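Local atomic coordinates of beta-ketothiolase BktB (Ralstonia eutropha, PDB entry 4NZS), a protein that catalyses the condensation of acetyl-CoA with acetyl-CoA or propionyl-CoA, forming acetoacetyl-CoA or beta-ketovaleryl-CoA, precursors for the copolymer PHBV. Residues G15-I20 and K202-P207; L35-V40 and A77-V82; E168-E173 and P292-I297. All blocks are in the same frame, centred on the assembly; numbering follows the deposited sequence.

Interaction 1 (G15-I20 and K202-P207)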
ATOM      1  N   GLY A  15      39.035 -12.792   0.022  1.00 47.14           N
ATOM      2  CA  GLY A  15      37.845 -12.873   0.866  1.00 52.41           C
ATOM      3  C   GLY A  15      37.587 -11.516   1.496  1.00 57.38           C
ATOM      4  O   GLY A  15      38.455 -10.991   2.165  1.00 63.33           O
ATOM      5  N   VAL A  16      36.391 -10.956   1.333  1.00 57.31           N
ATOM      6  CA  VAL A  16      36.166  -9.555   1.702  1.00 56.70           C
ATOM      7  C   VAL A  16      34.689  -9.265   2.086  1.00 50.71           C
ATOM      8  O   VAL A  16      33.776 -10.050   1.726  1.00 42.86           O
ATOM      9  CB  VAL A  16      36.670  -8.665   0.511  1.00 60.01           C
ATOM     10  CG1 VAL A  16      35.600  -7.711  -0.037  1.00 59.43           C
ATOM     11  CG2 VAL A  16      37.927  -7.899   0.886  1.00 56.51           C
ATOM     12  N   ARG A  17      34.458  -8.134   2.774  1.00 38.97           N
ATOM     13  CA  ARG A  17      33.115  -7.781   3.216  1.00 38.28           C
ATOM     14  C   ARG A  17      32.871  -6.290   3.485  1.00 34.80           C
ATOM     15  O   ARG A  17      33.753  -5.599   3.841  1.00 33.20           O
ATOM     16  CB  ARG A  17      32.820  -8.535   4.503  1.00 37.63           C
ATOM     17  CG  ARG A  17      33.652  -8.134   5.703  1.00 36.05           C
ATOM     18  CD  ARG A  17      32.994  -8.769   6.931  1.00 38.59           C
ATOM     19  NE  ARG A  17      33.600  -8.491   8.223  1.00 37.94           N
ATOM     20  CZ  ARG A  17      33.300  -7.457   8.994  1.00 39.73           C
ATOM     21  NH1 ARG A  17      32.451  -6.530   8.598  1.00 45.66           N
ATOM     22  NH2 ARG A  17      33.897  -7.315  10.159  1.00 39.46           N
ATOM     23  N   THR A  18      31.655  -5.802   3.301  1.00 38.85           N
ATOM     24  CA  THR A  18      31.278  -4.532   3.931  1.00 41.34           C
ATOM     25  C   THR A  18      31.404  -4.740   5.408  1.00 37.28           C
ATOM     26  O   THR A  18      31.493  -5.876   5.863  1.00 39.52           O
ATOM     27  CB  THR A  18      29.818  -4.093   3.639  1.00 41.90           C
ATOM     28  OG1 THR A  18      28.883  -4.972   4.274  1.00 39.22           O
ATOM     29  CG2 THR A  18      29.577  -4.079   2.099  1.00 43.01           C
ATOM     30  N   ALA A  19      31.473  -3.630   6.116  1.00 33.44           N
ATOM     31  CA  ALA A  19      31.190  -3.573   7.548  1.00 30.65           C
ATOM     32  C   ALA A  19      29.707  -3.793   7.739  1.00 30.81           C
ATOM     33  O   ALA A  19      28.953  -3.632   6.786  1.00 33.93           O
ATOM     34  CB  ALA A  19      31.564  -2.186   8.080  1.00 29.00           C
ATOM     35  N   ILE A  20      29.261  -4.031   8.973  1.00 32.51           N
ATOM     36  CA  ILE A  20      27.877  -4.385   9.225  1.00 31.32           C
ATOM     37  C   ILE A  20      27.113  -3.204   9.759  1.00 33.91           C
ATOM     38  O   ILE A  20      27.570  -2.575  10.728  1.00 36.43           O
ATOM     39  CB  ILE A  20      27.777  -5.517  10.239  1.00 34.17           C
ATOM     40  CG1 ILE A  20      28.531  -6.728   9.702  1.00 36.91           C
ATOM     41  CG2 ILE A  20      26.310  -5.855  10.497  1.00 36.42           C
ATOM     42  CD1 ILE A  20      28.945  -7.769  10.743  1.00 37.50           C
ATOM     43  N   LYS A 202      40.331  -4.120   9.545  1.00 50.87           N
ATOM     44  CA  LYS A 202      40.655  -3.150   8.500  1.00 55.04           C
ATOM     45  C   LYS A 202      40.802  -3.702   7.091  1.00 53.33           C
ATOM     46  O   LYS A 202      40.244  -3.140   6.168  1.00 58.88           O
ATOM     47  CB  LYS A 202      41.900  -2.330   8.858  1.00 54.74           C
ATOM     48  CG  LYS A 202      41.589  -1.039   9.614  1.00 54.82           C
ATOM     49  CD  LYS A 202      42.690   0.011   9.484  1.00 61.13           C
ATOM     50  CE  LYS A 202      42.377   1.282  10.290  1.00 65.32           C
ATOM     51  NZ  LYS A 202      43.605   2.054  10.615  1.00 68.13           N
ATOM     52  N   ASP A 203      41.542  -4.785   6.910  1.00 58.96           N
ATOM     53  CA  ASP A 203      41.856  -5.250   5.553  1.00 59.45           C
ATOM     54  C   ASP A 203      40.755  -6.026   4.832  1.00 61.78           C
ATOM     55  O   ASP A 203      40.668  -6.005   3.561  1.00 53.45           O
ATOM     56  CB  ASP A 203      43.131  -6.072   5.546  1.00 64.81           C
ATOM     57  CG  ASP A 203      44.233  -5.378   4.799  1.00 75.63           C
ATOM     58  OD1 ASP A 203      44.727  -4.339   5.322  1.00 73.99           O
ATOM     59  OD2 ASP A 203      44.559  -5.856   3.681  1.00 71.90           O
ATOM     60  N   GLN A 204      39.949  -6.725   5.643  1.00 54.64           N
ATOM     61  CA  GLN A 204      38.805  -7.503   5.154  1.00 51.53           C
ATOM     62  C   GLN A 204      37.622  -6.598   4.801  1.00 45.66           C
ATOM     63  O   GLN A 204      36.866  -6.878   3.859  1.00 49.77           O
ATOM     64  CB  GLN A 204      38.407  -8.607   6.163  1.00 52.76           C
ATOM     65  CG  GLN A 204      37.703  -8.148   7.431  1.00 52.33           C
ATOM     66  CD  GLN A 204      37.680  -9.239   8.490  1.00 59.27           C
ATOM     67  OE1 GLN A 204      38.712  -9.591   9.063  1.00 65.88           O
ATOM     68  NE2 GLN A 204      36.497  -9.764   8.774  1.00 66.64           N
ATOM     69  N   ILE A 205      37.478  -5.512   5.541  1.00 42.36           N
ATOM     70  CA  ILE A 205      36.426  -4.555   5.280  1.00 42.53           C
ATOM     71  C   ILE A 205      36.698  -3.654   4.062  1.00 47.74           C
ATOM     72  O   ILE A 205      37.791  -3.085   3.908  1.00 45.92           O
ATOM     73  CB  ILE A 205      36.124  -3.689   6.509  1.00 40.52           C
ATOM     74  CG1 ILE A 205      35.541  -4.584   7.618  1.00 40.73           C
ATOM     75  CG2 ILE A 205      35.121  -2.593   6.166  1.00 37.06           C
ATOM     76  CD1 ILE A 205      35.257  -3.826   8.872  1.00 41.89           C
ATOM     77  N   VAL A 206      35.662  -3.548   3.221  1.00 51.53           N
ATOM     78  CA  VAL A 206      35.593  -2.589   2.119  1.00 50.38           C
ATOM     79  C   VAL A 206      34.629  -1.484   2.499  1.00 46.47           C
ATOM     80  O   VAL A 206      33.498  -1.774   2.879  1.00 47.83           O
ATOM     81  CB  VAL A 206      35.171  -3.268   0.800  1.00 53.21           C
ATOM     82  CG1 VAL A 206      33.847  -4.046   0.919  1.00 51.67           C
ATOM     83  CG2 VAL A 206      35.132  -2.254  -0.304  1.00 50.02           C
ATOM     84  N   PRO A 207      35.084  -0.218   2.454  1.00 44.12           N
ATOM     85  CA  PRO A 207      34.234   0.811   2.988  1.00 46.19           C
ATOM     86  C   PRO A 207      33.167   1.118   2.010  1.00 46.96           C
ATOM     87  O   PRO A 207      33.379   0.886   0.823  1.00 52.54           O
ATOM     88  CB  PRO A 207      35.166   2.019   3.112  1.00 48.00           C
ATOM     89  CG  PRO A 207      36.547   1.468   2.979  1.00 45.33           C
ATOM     90  CD  PRO A 207      36.375   0.334   2.033  1.00 44.17           C
TER
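Arg17 joins the two backbones through a single parallel bridge to Ile205. Arg17 N donates to Gln204 O at 2.9 Å, and Val206 N donates to Arg17 O at the same length. Both bonds are nearly straight (159° and 165° at the hydrogen). The CA-H of Ile205 adds a second, weaker approach to Arg17 O, beside the N-H of Val206, with Ile205 CA and Arg17 O 3.2 Å apart.

Side-chain packing flanks the bridge. Val206 CG1, turned between its own N and carbonyl carbon (chi1 55°), lies against the carbonyl of Arg17, 3.3 Å from Arg17 O, and has Val16 CG1 as its apolar partner at 4.2 Å. Ile205 CG2 meets Ala19 CB at 4.1 Å.

The guanidinium of Arg17, at the end of an extended chain, has Ile205 CG1 over one face, displaced toward the rim. Arg17 NH1 donates to Thr18 O at 3.0 Å and pairs in a salt bridge with Asp222, while Phe201 makes a cation-pi contact with the same group, so its orientation is fixed from several directions. Strand 10-22 belongs to the central sheet, whereas 202-207 lies in the long insertion between strands 116-124 and 257-267. The bridge thus ties the core to what in thiolases is called the loop domain.

Interaction 2 (L35-V40 and A77-V82)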
ATOM      1  N   LEU A  35      25.520  -3.277  -2.156  1.00 32.34           N
ATOM      2  CA  LEU A  35      26.473  -3.872  -1.244  1.00 27.30           C
ATOM      3  C   LEU A  35      27.201  -5.011  -1.975  1.00 29.58           C
ATOM      4  O   LEU A  35      28.421  -5.167  -1.920  1.00 27.33           O
ATOM      5  CB  LEU A  35      25.691  -4.501  -0.078  1.00 29.49           C
ATOM      6  CG  LEU A  35      24.858  -3.661   0.846  1.00 28.86           C
ATOM      7  CD1 LEU A  35      24.586  -4.444   2.107  1.00 29.83           C
ATOM      8  CD2 LEU A  35      25.620  -2.416   1.202  1.00 29.06           C
ATOM      9  N   GLY A  36      26.430  -5.847  -2.657  1.00 32.68           N
ATOM     10  CA  GLY A  36      27.006  -7.027  -3.286  1.00 36.20           C
ATOM     11  C   GLY A  36      27.912  -6.714  -4.447  1.00 47.63           C
ATOM     12  O   GLY A  36      28.960  -7.331  -4.585  1.00 58.33           O
ATOM     13  N   ALA A  37      27.540  -5.753  -5.293  1.00 47.47           N
ATOM     14  CA  ALA A  37      28.362  -5.471  -6.456  1.00 49.95           C
ATOM     15  C   ALA A  37      29.739  -5.085  -5.948  1.00 47.10           C
ATOM     16  O   ALA A  37      30.761  -5.544  -6.464  1.00 47.11           O
ATOM     17  CB  ALA A  37      27.748  -4.338  -7.271  1.00 49.79           C
ATOM     18  N   LEU A  38      29.735  -4.257  -4.911  1.00 41.64           N
ATOM     19  CA  LEU A  38      30.965  -3.681  -4.328  1.00 44.76           C
ATOM     20  C   LEU A  38      31.903  -4.788  -3.937  1.00 44.81           C
ATOM     21  O   LEU A  38      32.936  -4.956  -4.559  1.00 53.39           O
ATOM     22  CB  LEU A  38      30.631  -2.771  -3.105  1.00 44.05           C
ATOM     23  CG  LEU A  38      31.735  -2.246  -2.163  1.00 48.55           C
ATOM     24  CD1 LEU A  38      32.246  -0.869  -2.545  1.00 50.11           C
ATOM     25  CD2 LEU A  38      31.263  -2.164  -0.718  1.00 48.34           C
ATOM     26  N   VAL A  39      31.513  -5.592  -2.947  1.00 45.53           N
ATOM     27  CA  VAL A  39      32.385  -6.676  -2.471  1.00 40.89           C
ATOM     28  C   VAL A  39      32.766  -7.635  -3.574  1.00 35.87           C
ATOM     29  O   VAL A  39      33.724  -8.376  -3.460  1.00 39.20           O
ATOM     30  CB  VAL A  39      31.760  -7.527  -1.334  1.00 37.39           C
ATOM     31  CG1 VAL A  39      31.391  -6.647  -0.145  1.00 37.71           C
ATOM     32  CG2 VAL A  39      30.566  -8.322  -1.852  1.00 35.92           C
ATOM     33  N   VAL A  40      32.014  -7.680  -4.636  1.00 37.80           N
ATOM     34  CA  VAL A  40      32.475  -8.502  -5.730  1.00 36.83           C
ATOM     35  C   VAL A  40      33.654  -7.782  -6.301  1.00 40.08           C
ATOM     36  O   VAL A  40      34.726  -8.368  -6.408  1.00 42.11           O
ATOM     37  CB  VAL A  40      31.436  -8.711  -6.790  1.00 36.63           C
ATOM     38  CG1 VAL A  40      32.054  -9.410  -8.002  1.00 41.85           C
ATOM     39  CG2 VAL A  40      30.290  -9.523  -6.221  1.00 37.85           C
ATOM     40  N   ALA A  77      27.193  -9.754  -9.507  1.00 35.62           N
ATOM     41  CA  ALA A  77      28.316 -10.132 -10.322  1.00 38.85           C
ATOM     42  C   ALA A  77      28.565  -9.163 -11.447  1.00 34.30           C
ATOM     43  O   ALA A  77      29.638  -8.634 -11.586  1.00 31.92           O
ATOM     44  CB  ALA A  77      28.056 -11.507 -10.905  1.00 35.64           C
ATOM     45  N   VAL A  78      27.527  -8.879 -12.205  1.00 36.59           N
ATOM     46  CA  VAL A  78      27.665  -8.044 -13.378  1.00 40.52           C
ATOM     47  C   VAL A  78      27.986  -6.605 -13.018  1.00 46.21           C
ATOM     48  O   VAL A  78      28.750  -5.936 -13.688  1.00 45.27           O
ATOM     49  CB  VAL A  78      26.471  -8.174 -14.313  1.00 36.53           C
ATOM     50  CG1 VAL A  78      26.716  -7.388 -15.576  1.00 40.16           C
ATOM     51  CG2 VAL A  78      26.240  -9.636 -14.631  1.00 35.24           C
ATOM     52  N   ASN A  79      27.376  -6.137 -11.951  1.00 43.24           N
ATOM     53  CA  ASN A  79      27.657  -4.790 -11.483  1.00 50.20           C
ATOM     54  C   ASN A  79      29.050  -4.598 -10.932  1.00 51.14           C
ATOM     55  O   ASN A  79      29.487  -3.459 -10.799  1.00 50.89           O
ATOM     56  CB  ASN A  79      26.721  -4.368 -10.364  1.00 57.09           C
ATOM     57  CG  ASN A  79      25.431  -3.791 -10.868  1.00 63.02           C
ATOM     58  OD1 ASN A  79      25.137  -3.846 -12.061  1.00 62.21           O
ATOM     59  ND2 ASN A  79      24.650  -3.206  -9.949  1.00 67.68           N
ATOM     60  N   GLY A  80      29.709  -5.691 -10.552  1.00 50.08           N
ATOM     61  CA  GLY A  80      31.027  -5.626  -9.948  1.00 47.09           C
ATOM     62  C   GLY A  80      32.111  -6.131 -10.877  1.00 50.43           C
ATOM     63  O   GLY A  80      33.154  -6.583 -10.405  1.00 58.20           O
ATOM     64  N   GLY A  81      31.845  -6.085 -12.184  1.00 47.50           N
ATOM     65  CA  GLY A  81      32.844  -6.341 -13.211  1.00 50.67           C
ATOM     66  C   GLY A  81      32.909  -7.709 -13.893  1.00 51.35           C
ATOM     67  O   GLY A  81      33.630  -7.860 -14.889  1.00 52.52           O
ATOM     68  N   VAL A  82      32.192  -8.706 -13.367  1.00 51.34           N
ATOM     69  CA  VAL A  82      32.244 -10.076 -13.890  1.00 41.46           C
ATOM     70  C   VAL A  82      31.595 -10.193 -15.244  1.00 44.67           C
ATOM     71  O   VAL A  82      30.634  -9.508 -15.543  1.00 46.95           O
ATOM     72  CB  VAL A  82      31.489 -11.023 -12.977  1.00 41.62           C
ATOM     73  CG1 VAL A  82      31.381 -12.421 -13.598  1.00 39.23           C
ATOM     74  CG2 VAL A  82      32.145 -11.064 -11.599  1.00 41.22           C
TER
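Asn79 brings the contact's one side-chain amide, yet it is Asn79 CB, rather than a face or an edge of that amide, that meets Ala37, at 3.3 Å from Ala37 CB. The methyl of buried Ala37 thus presses on the stem of the more exposed Asn79. The amide itself turns toward the preceding turn of the other helix, where ND2 makes a weak hydrogen bond to Glu34, and Phe158 of the second subunit packs on Asn79. The other flat group that matters is the carbonyl of Ala77: Gly80 N and Val82 N approach Ala77 O from opposite faces, each at 3.1 Å.

The bond from Val82 N, together with a weak one from Gly81 N to Val78 O, makes a Schellman motif at the C-terminal end of helix 72-79, with Gly81 at a positive phi of 100°. Helix 32-47, against which this turn rests, follows strand 10-22 and leads toward strand 57-60 of the same sheet; Val39 packs on Val16 and Thr18 of the first strand and Val40 on Phe59 of the second.

Backbones come closest where Gly80 has no side chain. Gly80 CA lies 4.4 Å from Ala37 CA, near enough for a CA-H contact with Ala37 O at 3.5 Å, bent to 134° at the hydrogen. One helical turn further, Val40 lies against the Schellman turn with a single methyl. With CG1 anti to its backbone N (chi1 172°), Val40 CG1 comes 3.9 Å from Gly80 O and 4.0 Å from Val82 CG2, the two valine side chains crossing at about a right angle. Val82 also touches Val54, and Ala77 touches Val57, which continues this apolar patch toward strand 57-60.

Interaction 3 (E168-E173 and P292-I297)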
ATOM      1  N   GLU A 168      14.730 -20.205  23.581  1.00 57.49           N
ATOM      2  CA  GLU A 168      14.268 -20.716  24.870  1.00 54.84           C
ATOM      3  C   GLU A 168      14.338 -22.231  24.868  1.00 48.32           C
ATOM      4  O   GLU A 168      14.891 -22.838  25.782  1.00 45.39           O
ATOM      5  CB  GLU A 168      12.843 -20.242  25.182  1.00 51.64           C
ATOM      6  CG  GLU A 168      12.640 -18.728  25.182  1.00 51.05           C
ATOM      7  CD  GLU A 168      13.483 -18.007  26.210  1.00 49.08           C
ATOM      8  OE1 GLU A 168      14.504 -18.584  26.588  1.00 52.89           O
ATOM      9  OE2 GLU A 168      13.148 -16.873  26.643  1.00 47.77           O
ATOM     10  N   ASN A 169      13.831 -22.842  23.807  1.00 51.27           N
ATOM     11  CA  ASN A 169      13.777 -24.310  23.742  1.00 54.39           C
ATOM     12  C   ASN A 169      15.134 -25.001  23.910  1.00 54.91           C
ATOM     13  O   ASN A 169      15.253 -26.007  24.609  1.00 63.76           O
ATOM     14  CB  ASN A 169      13.117 -24.775  22.440  1.00 50.66           C
ATOM     15  CG  ASN A 169      11.630 -24.543  22.428  1.00 50.03           C
ATOM     16  OD1 ASN A 169      11.057 -24.030  23.396  1.00 49.33           O
ATOM     17  ND2 ASN A 169      10.986 -24.894  21.305  1.00 49.87           N
ATOM     18  N   VAL A 170      16.146 -24.454  23.262  1.00 55.30           N
ATOM     19  CA  VAL A 170      17.446 -25.078  23.237  1.00 52.06           C
ATOM     20  C   VAL A 170      18.150 -24.686  24.503  1.00 52.83           C
ATOM     21  O   VAL A 170      18.971 -25.441  25.026  1.00 50.23           O
ATOM     22  CB  VAL A 170      18.237 -24.663  21.980  1.00 50.43           C
ATOM     23  CG1 VAL A 170      19.714 -25.013  22.079  1.00 54.66           C
ATOM     24  CG2 VAL A 170      17.656 -25.365  20.777  1.00 54.29           C
ATOM     25  N   ALA A 171      17.836 -23.491  24.989  1.00 57.12           N
ATOM     26  CA  ALA A 171      18.393 -23.017  26.252  1.00 57.96           C
ATOM     27  C   ALA A 171      17.942 -23.935  27.394  1.00 64.44           C
ATOM     28  O   ALA A 171      18.730 -24.237  28.295  1.00 68.50           O
ATOM     29  CB  ALA A 171      17.965 -21.588  26.517  1.00 52.74           C
ATOM     30  N   LYS A 172      16.683 -24.369  27.336  1.00 64.74           N
ATOM     31  CA  LYS A 172      16.144 -25.297  28.319  1.00 73.85           C
ATOM     32  C   LYS A 172      16.639 -26.735  28.073  1.00 73.34           C
ATOM     33  O   LYS A 172      17.004 -27.456  29.016  1.00 73.78           O
ATOM     34  CB  LYS A 172      14.609 -25.241  28.337  1.00 76.21           C
ATOM     35  CG  LYS A 172      13.938 -26.607  28.353  1.00 79.73           C
ATOM     36  CD  LYS A 172      12.633 -26.617  29.134  1.00 84.58           C
ATOM     37  CE  LYS A 172      12.089 -28.035  29.221  1.00 79.32           C
ATOM     38  NZ  LYS A 172      10.625 -28.030  29.437  1.00 80.81           N
ATOM     39  N   GLU A 173      16.704 -27.141  26.821  1.00 62.24           N
ATOM     40  CA  GLU A 173      17.096 -28.501  26.521  1.00 63.45           C
ATOM     41  C   GLU A 173      18.497 -28.784  27.014  1.00 60.90           C
ATOM     42  O   GLU A 173      18.798 -29.889  27.411  1.00 58.28           O
ATOM     43  CB  GLU A 173      17.001 -28.779  25.031  1.00 69.50           C
ATOM     44  CG  GLU A 173      17.376 -30.195  24.650  1.00 67.91           C
ATOM     45  CD  GLU A 173      17.000 -30.530  23.229  1.00 68.32           C
ATOM     46  OE1 GLU A 173      16.595 -29.618  22.492  1.00 67.88           O
ATOM     47  OE2 GLU A 173      17.100 -31.707  22.844  1.00 76.07           O
ATOM     48  N   PRO A 292      12.962 -28.181  13.971  1.00 65.88           N
ATOM     49  CA  PRO A 292      12.512 -26.800  13.782  1.00 67.55           C
ATOM     50  C   PRO A 292      12.327 -26.066  15.089  1.00 66.84           C
ATOM     51  O   PRO A 292      12.772 -24.919  15.211  1.00 67.81           O
ATOM     52  CB  PRO A 292      11.139 -26.957  13.119  1.00 70.75           C
ATOM     53  CG  PRO A 292      11.161 -28.307  12.490  1.00 71.22           C
ATOM     54  CD  PRO A 292      12.080 -29.156  13.297  1.00 68.08           C
ATOM     55  N   LYS A 293      11.664 -26.718  16.053  1.00 67.78           N
ATOM     56  CA  LYS A 293      11.476 -26.125  17.376  1.00 65.55           C
ATOM     57  C   LYS A 293      12.807 -25.942  18.130  1.00 61.53           C
ATOM     58  O   LYS A 293      12.840 -25.292  19.171  1.00 68.49           O
ATOM     59  CB  LYS A 293      10.448 -26.902  18.218  1.00 73.61           C
ATOM     60  CG  LYS A 293       9.010 -26.393  18.149  1.00 73.44           C
ATOM     61  CD  LYS A 293       8.155 -26.952  19.300  1.00 80.47           C
ATOM     62  CE  LYS A 293       6.744 -26.361  19.314  1.00 86.00           C
ATOM     63  NZ  LYS A 293       6.029 -26.559  20.606  1.00 83.83           N
ATOM     64  N   ALA A 294      13.900 -26.491  17.616  1.00 63.03           N
ATOM     65  CA  ALA A 294      15.232 -26.214  18.174  1.00 62.83           C
ATOM     66  C   ALA A 294      16.267 -26.042  17.046  1.00 60.57           C
ATOM     67  O   ALA A 294      17.407 -26.539  17.082  1.00 57.10           O
ATOM     68  CB  ALA A 294      15.626 -27.338  19.125  1.00 62.76           C
ATOM     69  N   MET A 295      15.933 -25.244  16.061  1.00 52.41           N
ATOM     70  CA  MET A 295      16.778 -25.187  14.895  1.00 48.21           C
ATOM     71  C   MET A 295      18.158 -24.716  15.315  1.00 42.96           C
ATOM     72  O   MET A 295      19.125 -24.932  14.612  1.00 37.00           O
ATOM     73  CB  MET A 295      16.173 -24.280  13.838  1.00 45.15           C
ATOM     74  CG  MET A 295      15.923 -22.868  14.308  1.00 43.61           C
ATOM     75  SD  MET A 295      17.329 -21.835  13.925  1.00 48.69           S
ATOM     76  CE  MET A 295      17.131 -20.495  15.080  1.00 40.74           C
ATOM     77  N   GLY A 296      18.230 -24.095  16.485  1.00 42.94           N
ATOM     78  CA  GLY A 296      19.425 -23.440  16.975  1.00 41.60           C
ATOM     79  C   GLY A 296      20.638 -24.328  17.163  1.00 50.94           C
ATOM     80  O   GLY A 296      21.755 -23.850  17.152  1.00 53.78           O
ATOM     81  N   ILE A 297      20.477 -25.663  17.201  1.00 57.49           N
ATOM     82  CA  ILE A 297      21.604 -26.653  17.312  1.00 59.30           C
ATOM     83  C   ILE A 297      22.081 -27.389  16.033  1.00 58.16           C
ATOM     84  O   ILE A 297      22.962 -28.338  16.031  1.00 62.99           O
ATOM     85  CB  ILE A 297      21.324 -27.735  18.365  1.00 67.33           C
ATOM     86  CG1 ILE A 297      19.830 -27.946  18.546  1.00 75.76           C
ATOM     87  CG2 ILE A 297      21.976 -27.382  19.686  1.00 68.49           C
ATOM     88  CD1 ILE A 297      19.365 -29.309  18.101  1.00 81.37           C
TER
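Val170 and Ala294 meet methyl to methyl, with Val170 CG2 only 3.3 Å from Ala294 CB, tighter than ordinary van der Waals contact. Val170 buries more surface here than any other residue of the pair of segments. Its first torsion (chi1 166°) sets CG1 anti to the backbone N and turns CG2 into the short loop. Both branches also reach Ile297: Val170 CG2 comes within 4.0 Å of Ile297 CG1, and Val170 CG1 within 4.1 Å of Ile297 CG2. Ala332, on helix 327-336, packs against Val170 as well, so the valine is wedged between two elements of the C-terminal half. The 3-10 turn that follows Ala294, with Ile297 N bonded to Ala294 O, brings Ala294 and Ile297 to the same valine.

Asn169, one residue earlier on the helix, supplies the polar part. Asn169 ND2 donates to Lys293 O at 2.9 Å, with an angle of 153° at the hydrogen. The acceptor lies in the plane of the amide, while the N-H comes in tilted by 23° from the carbonyl plane.

Lys293 not only offers that oxygen: its extended side chain runs past the amide, Lys293 CB standing 3.7 Å from Asn169 ND2 and CG and CD following close by. Both lie toward solvent, Lys293 the more exposed. On the next helical turn the extended Glu173 brings OE1 alongside the methyl of Ala294, a loose contact.

Helix 163-173 belongs to the long insertion known in thiolases as the loop domain, and 292-297 to the C-terminal half, leading into helix 299-310. Ile297 lies about 7 Å, side chain to side chain, from Cys385, the predicted proton acceptor, consistent with a seam between loop domain and C-terminal half running close to the thiolase active site.

Interactions 1 and 2 are neighbours, their centres about 14 Å apart, and interaction 2 is nested within the loop closed by interaction 1. They share an apolar seam: Leu38 and Val39 of helix 32-47 pack on Thr18 and Val206, so the helix has 77-82 on one flank and the bridged strand on another. Interaction 3 lies across the chain's centre, about 32 Å from interaction 1 and about 37 Å from interaction 2 between centres. It follows interaction 2 in sequence but interlaces with interaction 1. Segments 168-173 and 202-207, both from the insertion before strand 257-267, thus fasten that region at two distant places, to the C-terminal half and to strand 10-22 of the central sheet.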